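Local coordinates for suppressor protein STP22 of temperature-sensitive alpha-factor receptor and arginine permease (Saccharomyces cerevisiae, PDB 3R3Q) that serves as the Vps23 subunit of the endosomal sorting complex ESCRT-I, its ubiquitin E2-like UEV domain probably taking part in recruitment by ESCRT-0, at residues A[37-51]-A[61-73]. The protein carries 1 engineered substitution. Residues are numbered along the deposited sequence; the frame is centred on the assembly and turned at random. Where two conformers were deposited one is given.
Sequences SLALLDNFHSLRPRT and PQLLLSIYGTIST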
ATOM      1  N   SER A  37      -2.232  10.176  -4.020  0.63  6.88           N
ATOM      2  CA  SER A  37      -3.176   9.487  -3.143  0.63  7.99           C
ATOM      3  C   SER A  37      -4.547   9.371  -3.803  0.63  8.49           C
ATOM      4  O   SER A  37      -5.161   8.303  -3.808  0.63  8.45           O
ATOM      5  CB  SER A  37      -3.271  10.191  -1.787  0.63  9.65           C
ATOM      6  OG  SER A  37      -2.038  10.100  -1.103  0.63  7.27           O
ATOM      7  N   LEU A  38      -5.012  10.466  -4.389  0.63  8.03           N
ATOM      8  CA  LEU A  38      -6.289  10.460  -5.087  0.63  9.23           C
ATOM      9  C   LEU A  38      -6.273   9.546  -6.321  0.63  8.70           C
ATOM     10  O   LEU A  38      -7.251   8.858  -6.622  0.63 10.10           O
ATOM     11  CB  LEU A  38      -6.675  11.887  -5.476  0.63 10.68           C
ATOM     12  CG  LEU A  38      -8.104  12.104  -5.939  0.63 11.19           C
ATOM     13  CD1 LEU A  38      -9.099  11.856  -4.807  0.63 11.97           C
ATOM     14  CD2 LEU A  38      -8.224  13.510  -6.466  0.63 10.54           C
ATOM     15  N   ALA A  39      -5.157   9.518  -7.043  1.00  8.21           N
ATOM     16  CA  ALA A  39      -5.064   8.624  -8.183  1.00  8.81           C
ATOM     17  C   ALA A  39      -5.147   7.169  -7.728  1.00  8.59           C
ATOM     18  O   ALA A  39      -5.780   6.343  -8.389  1.00 10.15           O
ATOM     19  CB  ALA A  39      -3.788   8.866  -8.954  1.00  8.43           C
ATOM     20  N   LEU A  40      -4.497   6.856  -6.613  1.00  6.51           N
ATOM     21  CA  LEU A  40      -4.558   5.499  -6.078  1.00  8.40           C
ATOM     22  C   LEU A  40      -5.999   5.143  -5.734  1.00  9.04           C
ATOM     23  O   LEU A  40      -6.481   4.067  -6.091  1.00  9.97           O
ATOM     24  CB  LEU A  40      -3.655   5.358  -4.853  1.00  8.82           C
ATOM     25  CG  LEU A  40      -3.596   3.961  -4.233  1.00  9.16           C
ATOM     26  CD1 LEU A  40      -2.927   2.977  -5.184  1.00 10.70           C
ATOM     27  CD2 LEU A  40      -2.852   3.996  -2.903  1.00  9.84           C
ATOM     28  N   LEU A  41      -6.693   6.046  -5.047  1.00  8.06           N
ATOM     29  CA  LEU A  41      -8.065   5.767  -4.621  1.00  8.33           C
ATOM     30  C   LEU A  41      -8.996   5.615  -5.826  1.00 10.58           C
ATOM     31  O   LEU A  41      -9.901   4.778  -5.819  1.00 12.95           O
ATOM     32  CB  LEU A  41      -8.579   6.876  -3.702  1.00  9.00           C
ATOM     33  CG  LEU A  41      -7.830   6.995  -2.379  1.00  8.61           C
ATOM     34  CD1 LEU A  41      -8.318   8.224  -1.607  1.00 11.33           C
ATOM     35  CD2 LEU A  41      -8.024   5.737  -1.557  1.00 11.55           C
ATOM     36  N   ASP A  42      -8.781   6.432  -6.856  1.00  9.63           N
ATOM     37  CA  ASP A  42      -9.590   6.347  -8.067  1.00 12.06           C
ATOM     38  C   ASP A  42      -9.403   5.042  -8.822  1.00 16.25           C
ATOM     39  O   ASP A  42     -10.337   4.531  -9.437  1.00 20.17           O
ATOM     40  CB  ASP A  42      -9.255   7.508  -9.002  1.00 13.59           C
ATOM     41  CG  ASP A  42     -10.282   8.589  -8.959  1.00 24.96           C
ATOM     42  OD1 ASP A  42     -11.085   8.606  -7.999  1.00 28.79           O
ATOM     43  OD2 ASP A  42     -10.287   9.423  -9.886  1.00 29.40           O
ATOM     44  N   ASN A  43      -8.198   4.504  -8.797  1.00 11.35           N
ATOM     45  CA  ASN A  43      -7.923   3.305  -9.568  1.00 16.47           C
ATOM     46  C   ASN A  43      -8.205   2.023  -8.805  1.00 14.85           C
ATOM     47  O   ASN A  43      -8.421   0.975  -9.410  1.00 16.86           O
ATOM     48  CB  ASN A  43      -6.501   3.330 -10.108  1.00 19.28           C
ATOM     49  CG  ASN A  43      -6.340   4.320 -11.248  1.00 27.21           C
ATOM     50  OD1 ASN A  43      -5.702   5.361 -11.099  1.00 32.07           O
ATOM     51  ND2 ASN A  43      -6.950   4.009 -12.387  1.00 31.90           N
ATOM     52  N   PHE A  44      -8.212   2.119  -7.477  1.00 11.24           N
ATOM     53  CA  PHE A  44      -8.481   0.972  -6.615  1.00 12.00           C
ATOM     54  C   PHE A  44      -9.599   1.282  -5.618  1.00 12.31           C
ATOM     55  O   PHE A  44      -9.361   1.792  -4.521  1.00 10.54           O
ATOM     56  CB  PHE A  44      -7.211   0.568  -5.867  1.00 10.26           C
ATOM     57  CG  PHE A  44      -6.103   0.116  -6.764  1.00 12.04           C
ATOM     58  CD1 PHE A  44      -5.005   0.929  -6.985  1.00 15.51           C
ATOM     59  CD2 PHE A  44      -6.156  -1.119  -7.377  1.00 15.05           C
ATOM     60  CE1 PHE A  44      -3.978   0.516  -7.811  1.00 16.58           C
ATOM     61  CE2 PHE A  44      -5.132  -1.543  -8.210  1.00 16.48           C
ATOM     62  CZ  PHE A  44      -4.045  -0.724  -8.427  1.00 17.41           C
ATOM     63  N   HIS A  45     -10.826   0.968  -6.013  1.00 13.08           N
ATOM     64  CA  HIS A  45     -11.985   1.294  -5.196  1.00 11.90           C
ATOM     65  C   HIS A  45     -12.047   0.499  -3.895  1.00 13.06           C
ATOM     66  O   HIS A  45     -12.847   0.821  -3.013  1.00 14.64           O
ATOM     67  CB  HIS A  45     -13.268   1.087  -6.002  1.00 13.42           C
ATOM     68  CG  HIS A  45     -13.362   1.966  -7.209  1.00 23.28           C
ATOM     69  ND1 HIS A  45     -14.068   1.612  -8.339  1.00 32.87           N
ATOM     70  CD2 HIS A  45     -12.824   3.182  -7.468  1.00 24.75           C
ATOM     71  CE1 HIS A  45     -13.968   2.575  -9.239  1.00 30.52           C
ATOM     72  NE2 HIS A  45     -13.219   3.539  -8.734  1.00 27.65           N
ATOM     73  N   SER A  46     -11.207  -0.526  -3.777  1.00 10.58           N
ATOM     74  CA  SER A  46     -11.145  -1.345  -2.570  0.57 11.76           C
ATOM     75  C   SER A  46     -10.208  -0.740  -1.526  1.00 10.06           C
ATOM     76  O   SER A  46      -9.961  -1.346  -0.478  1.00 10.51           O
ATOM     77  CB  SER A  46     -10.669  -2.754  -2.914  0.57 13.61           C
ATOM     78  OG  SER A  46      -9.390  -2.707  -3.520  0.57 13.24           O
ATOM     79  N   LEU A  47      -9.679   0.447  -1.824  1.00  8.59           N
ATOM     80  CA  LEU A  47      -8.783   1.148  -0.904  1.00  7.63           C
ATOM     81  C   LEU A  47      -9.467   2.426  -0.431  1.00  9.23           C
ATOM     82  O   LEU A  47     -10.272   3.009  -1.158  1.00 11.53           O
ATOM     83  CB  LEU A  47      -7.457   1.474  -1.600  1.00  8.53           C
ATOM     84  CG  LEU A  47      -6.573   0.270  -1.942  1.00  8.98           C
ATOM     85  CD1 LEU A  47      -5.311   0.720  -2.675  1.00  9.69           C
ATOM     86  CD2 LEU A  47      -6.201  -0.532  -0.713  1.00 10.92           C
ATOM     87  N   ARG A  48      -9.167   2.849   0.795  1.00  7.82           N
ATOM     88  CA  ARG A  48      -9.758   4.073   1.333  1.00  8.41           C
ATOM     89  C   ARG A  48      -8.776   4.749   2.277  1.00  7.44           C
ATOM     90  O   ARG A  48      -7.873   4.091   2.803  1.00  7.31           O
ATOM     91  CB  ARG A  48     -11.071   3.773   2.041  1.00 11.96           C
ATOM     92  CG  ARG A  48     -11.020   2.576   2.922  1.00 14.94           C
ATOM     93  CD  ARG A  48     -12.431   2.171   3.341  1.00 12.83           C
ATOM     94  NE  ARG A  48     -12.375   0.941   4.109  1.00 16.38           N
ATOM     95  CZ  ARG A  48     -12.360  -0.271   3.570  1.00 15.45           C
ATOM     96  NH1 ARG A  48     -12.286  -1.335   4.350  1.00 17.55           N
ATOM     97  NH2 ARG A  48     -12.428  -0.414   2.249  1.00 16.98           N
ATOM     98  N   PRO A  49      -8.926   6.070   2.478  1.00  7.42           N
ATOM     99  CA  PRO A  49      -7.938   6.817   3.267  1.00  7.67           C
ATOM    100  C   PRO A  49      -8.350   7.035   4.728  1.00  7.34           C
ATOM    101  O   PRO A  49      -9.548   7.065   5.068  1.00  8.27           O
ATOM    102  CB  PRO A  49      -7.891   8.172   2.551  1.00  6.66           C
ATOM    103  CG  PRO A  49      -9.325   8.363   2.092  1.00  8.87           C
ATOM    104  CD  PRO A  49      -9.865   6.970   1.777  1.00  8.60           C
ATOM    105  N   ARG A  50      -7.344   7.210   5.583  1.00  7.99           N
ATOM    106  CA  ARG A  50      -7.575   7.665   6.950  1.00  7.36           C
ATOM    107  C   ARG A  50      -6.285   8.300   7.459  1.00  8.58           C
ATOM    108  O   ARG A  50      -5.245   8.192   6.813  1.00  8.74           O
ATOM    109  CB  ARG A  50      -7.997   6.497   7.849  1.00  7.57           C
ATOM    110  CG  ARG A  50      -6.940   5.419   8.026  1.00  8.48           C
ATOM    111  CD  ARG A  50      -7.515   4.273   8.839  1.00  8.74           C
ATOM    112  NE  ARG A  50      -6.571   3.171   8.973  1.00 10.55           N
ATOM    113  CZ  ARG A  50      -6.912   1.959   9.393  1.00 11.98           C
ATOM    114  NH1 ARG A  50      -8.171   1.694   9.708  1.00 13.74           N
ATOM    115  NH2 ARG A  50      -5.990   1.008   9.479  1.00 14.56           N
ATOM    116  N   THR A  51      -6.350   8.988   8.591  1.00  8.29           N
ATOM    117  CA  THR A  51      -5.131   9.490   9.213  1.00  8.25           C
ATOM    118  C   THR A  51      -4.897   8.736  10.509  1.00  9.68           C
ATOM    119  O   THR A  51      -5.845   8.424  11.233  1.00 10.15           O
ATOM    120  CB  THR A  51      -5.202  10.989   9.497  1.00 10.54           C
ATOM    121  OG1 THR A  51      -6.498  11.305  10.025  1.00 16.11           O
ATOM    122  CG2 THR A  51      -4.948  11.798   8.221  1.00 13.46           C
ATOM    123  N   PRO A  61       6.305   9.636  17.512  1.00 10.04           N
ATOM    124  CA  PRO A  61       4.996   9.534  16.857  1.00 10.20           C
ATOM    125  C   PRO A  61       4.912  10.537  15.715  1.00  9.59           C
ATOM    126  O   PRO A  61       5.498  11.624  15.797  1.00 12.49           O
ATOM    127  CB  PRO A  61       4.020   9.929  17.968  1.00 11.41           C
ATOM    128  CG  PRO A  61       4.817  10.839  18.857  1.00 16.22           C
ATOM    129  CD  PRO A  61       6.254  10.391  18.779  1.00 10.72           C
ATOM    130  N   GLN A  62       4.208  10.166  14.648  1.00  8.87           N
ATOM    131  CA  GLN A  62       4.011  11.082  13.540  1.00  7.97           C
ATOM    132  C   GLN A  62       2.657  10.858  12.883  1.00  7.87           C
ATOM    133  O   GLN A  62       2.363   9.768  12.402  1.00  8.74           O
ATOM    134  CB  GLN A  62       5.115  10.901  12.502  1.00  8.21           C
ATOM    135  CG  GLN A  62       5.012  11.890  11.347  1.00  9.51           C
ATOM    136  CD  GLN A  62       6.077  11.669  10.303  1.00 10.16           C
ATOM    137  OE1 GLN A  62       6.593  10.556  10.140  1.00 10.84           O
ATOM    138  NE2 GLN A  62       6.388  12.716   9.564  1.00 12.37           N
ATOM    139  N   LEU A  63       1.831  11.895  12.856  1.00  7.28           N
ATOM    140  CA  LEU A  63       0.556  11.789  12.155  1.00  7.63           C
ATOM    141  C   LEU A  63       0.795  11.656  10.653  1.00  7.14           C
ATOM    142  O   LEU A  63       1.503  12.464  10.053  1.00  8.55           O
ATOM    143  CB  LEU A  63      -0.281  13.032  12.435  1.00  9.75           C
ATOM    144  CG  LEU A  63      -1.666  13.058  11.798  1.00  9.95           C
ATOM    145  CD1 LEU A  63      -2.559  12.011  12.430  1.00  9.67           C
ATOM    146  CD2 LEU A  63      -2.264  14.451  11.952  1.00 13.46           C
ATOM    147  N   LEU A  64       0.202  10.628  10.049  1.00  7.39           N
ATOM    148  CA  LEU A  64       0.382  10.385   8.621  1.00  7.61           C
ATOM    149  C   LEU A  64      -0.927   9.988   7.967  1.00  7.07           C
ATOM    150  O   LEU A  64      -1.838   9.490   8.621  1.00  8.27           O
ATOM    151  CB  LEU A  64       1.398   9.261   8.371  1.00  7.98           C
ATOM    152  CG  LEU A  64       2.861   9.546   8.706  1.00  6.44           C
ATOM    153  CD1 LEU A  64       3.695   8.288   8.440  1.00  8.80           C
ATOM    154  CD2 LEU A  64       3.411  10.699   7.899  1.00  7.75           C
ATOM    155  N   LEU A  65      -1.000  10.205   6.662  1.00  5.94           N
ATOM    156  CA  LEU A  65      -2.038   9.594   5.853  1.00  7.64           C
ATOM    157  C   LEU A  65      -1.735   8.113   5.634  1.00  6.99           C
ATOM    158  O   LEU A  65      -0.601   7.731   5.287  1.00  7.65           O
ATOM    159  CB  LEU A  65      -2.141  10.306   4.503  1.00  9.66           C
ATOM    160  CG  LEU A  65      -3.096   9.728   3.461  1.00  8.27           C
ATOM    161  CD1 LEU A  65      -4.533  10.013   3.842  1.00 11.81           C
ATOM    162  CD2 LEU A  65      -2.766  10.336   2.099  1.00 12.15           C
ATOM    163  N   SER A  66      -2.770   7.291   5.814  1.00  7.50           N
ATOM    164  CA  SER A  66      -2.707   5.858   5.582  1.00  7.89           C
ATOM    165  C   SER A  66      -3.822   5.468   4.605  1.00  8.76           C
ATOM    166  O   SER A  66      -4.911   6.030   4.635  1.00  9.71           O
ATOM    167  CB  SER A  66      -2.850   5.102   6.910  1.00  9.97           C
ATOM    168  OG  SER A  66      -2.843   3.693   6.710  1.00 11.80           O
ATOM    169  N   ILE A  67      -3.536   4.520   3.725  1.00  7.30           N
ATOM    170  CA  ILE A  67      -4.530   4.038   2.769  1.00  7.68           C
ATOM    171  C   ILE A  67      -4.656   2.549   2.986  1.00  7.64           C
ATOM    172  O   ILE A  67      -3.654   1.830   2.994  1.00  9.49           O
ATOM    173  CB  ILE A  67      -4.118   4.366   1.333  1.00  8.58           C
ATOM    174  CG1 ILE A  67      -4.207   5.887   1.119  1.00 14.31           C
ATOM    175  CG2 ILE A  67      -5.033   3.653   0.325  1.00 10.66           C
ATOM    176  CD1 ILE A  67      -3.518   6.363  -0.141  1.00 18.08           C
ATOM    177  N   TYR A  68      -5.879   2.082   3.210  1.00  7.62           N
ATOM    178  CA  TYR A  68      -6.065   0.707   3.640  1.00  7.60           C
ATOM    179  C   TYR A  68      -7.228   0.066   2.889  1.00  7.95           C
ATOM    180  O   TYR A  68      -8.034   0.746   2.265  1.00  8.57           O
ATOM    181  CB  TYR A  68      -6.276   0.656   5.166  1.00  9.26           C
ATOM    182  CG  TYR A  68      -7.634   1.152   5.603  1.00  8.60           C
ATOM    183  CD1 TYR A  68      -8.624   0.255   5.983  1.00 11.67           C
ATOM    184  CD2 TYR A  68      -7.950   2.514   5.584  1.00  9.28           C
ATOM    185  CE1 TYR A  68      -9.886   0.690   6.359  1.00 11.20           C
ATOM    186  CE2 TYR A  68      -9.212   2.955   5.960  1.00 10.19           C
ATOM    187  CZ  TYR A  68     -10.166   2.036   6.345  1.00  9.92           C
ATOM    188  OH  TYR A  68     -11.417   2.471   6.708  1.00 12.66           O
ATOM    189  N   GLY A  69      -7.301  -1.254   2.942  1.00  9.88           N
ATOM    190  CA  GLY A  69      -8.371  -1.963   2.269  1.00 10.63           C
ATOM    191  C   GLY A  69      -7.849  -3.300   1.820  1.00 10.15           C
ATOM    192  O   GLY A  69      -7.143  -3.973   2.575  1.00 11.47           O
ATOM    193  N   THR A  70      -8.185  -3.687   0.595  1.00 10.46           N
ATOM    194  CA  THR A  70      -7.759  -4.989   0.089  1.00  9.05           C
ATOM    195  C   THR A  70      -7.183  -4.860  -1.315  1.00 10.78           C
ATOM    196  O   THR A  70      -7.495  -3.913  -2.045  1.00 12.01           O
ATOM    197  CB  THR A  70      -8.933  -5.979   0.022  1.00 11.86           C
ATOM    198  OG1 THR A  70      -9.926  -5.465  -0.871  1.00 14.54           O
ATOM    199  CG2 THR A  70      -9.560  -6.195   1.403  1.00 10.99           C
ATOM    200  N   ILE A  71      -6.344  -5.815  -1.687  1.00 11.26           N
ATOM    201  CA  ILE A  71      -5.864  -5.905  -3.056  1.00 11.63           C
ATOM    202  C   ILE A  71      -6.170  -7.289  -3.606  1.00 13.04           C
ATOM    203  O   ILE A  71      -6.282  -8.254  -2.854  1.00 12.84           O
ATOM    204  CB  ILE A  71      -4.370  -5.630  -3.155  1.00 12.76           C
ATOM    205  CG1 ILE A  71      -3.595  -6.633  -2.302  1.00 15.24           C
ATOM    206  CG2 ILE A  71      -4.072  -4.182  -2.737  1.00 14.71           C
ATOM    207  CD1 ILE A  71      -2.143  -6.772  -2.679  1.00 22.85           C
ATOM    208  N   SER A  72      -6.312  -7.371  -4.924  1.00 11.31           N
ATOM    209  CA  SER A  72      -6.796  -8.588  -5.571  1.00 13.74           C
ATOM    210  C   SER A  72      -5.766  -9.713  -5.642  1.00 12.58           C
ATOM    211  O   SER A  72      -4.600  -9.480  -5.933  1.00 12.93           O
ATOM    212  CB  SER A  72      -7.273  -8.259  -6.986  1.00 18.62           C
ATOM    213  OG  SER A  72      -7.726  -9.435  -7.634  1.00 22.74           O
ATOM    214  N   THR A  73      -6.218 -10.935  -5.376  1.00 10.55           N
ATOM    215  CA  THR A  73      -5.401 -12.127  -5.563  1.00  8.75           C
ATOM    216  C   THR A  73      -5.460 -12.657  -6.990  1.00 11.05           C
ATOM    217  O   THR A  73      -4.681 -13.544  -7.347  1.00 12.45           O
ATOM    218  CB  THR A  73      -5.935 -13.279  -4.736  1.00 10.43           C
ATOM    219  OG1 THR A  73      -7.293 -13.510  -5.132  1.00 11.09           O
ATOM    220  CG2 THR A  73      -5.888 -12.970  -3.247  1.00 12.85           C
TER
HETATM  221  O   HOH W   1      -3.632   2.796   9.133  1.00 13.36           O
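Arg48 and Tyr68 exchange both of their backbone hydrogen bonds, and Arg50 and Ser66 do the same two residues on, with Ser66 N to Arg50 O at 2.8 Å. These pairs zip strand 47-55 antiparallel to strand 61-72 in the first beta hairpin of the UEV domain, a catalytically inactive relative of the ubiquitin E2 fold. At the other end, past the Arg48-Tyr68 pair, Thr70 N donates to Ser46 O (3.1 Å), and Gly69 lies so close to Ser46 O that a side chain there would collide with it.

On the face bearing Arg48, Arg50, Ser66 and Tyr68, the tyrosine ring is sandwiched between two arginines. The Arg50 guanidinium stacks flat on one side, a cation-pi contact with CZ 4.0 Å from the Tyr68 ring centroid and the planes only 13° apart. Arg50 CG sits between the backbone N and carbonyl carbon (chi1 64°), and the extended chain beyond carries the charge across the ring. A water helps hold the guanidinium in this orientation, accepting from Arg50 NE and donating to Ser66 OG, which is also bonded to Met87 O of the next strand. Against the opposite face lies aliphatic Arg48 CG, 3.8 Å from the Tyr68 ring centroid, a CH-pi contact; here the guanidinium stands steeply, 75° from the ring plane. With the ring cut back to an alanine, the Arg50 guanidinium would probably lose its stacking surface and swing more freely, and Arg48 CG would lose its CH-pi partner.

The face bearing Pro49, Leu65 and Ile67 is largely apolar, as befits a sheet packed on helices. Pro49 CB meets Leu65 CD1 (4.0 Å), and both residues also touch helix 13-23. Branched Ile67 meets several neighbours: its CG2 rests on Leu47 CB and Leu41 CD2, while its CD1 extends to helix 30-43 and meets Leu40 CD2 at 3.7 Å.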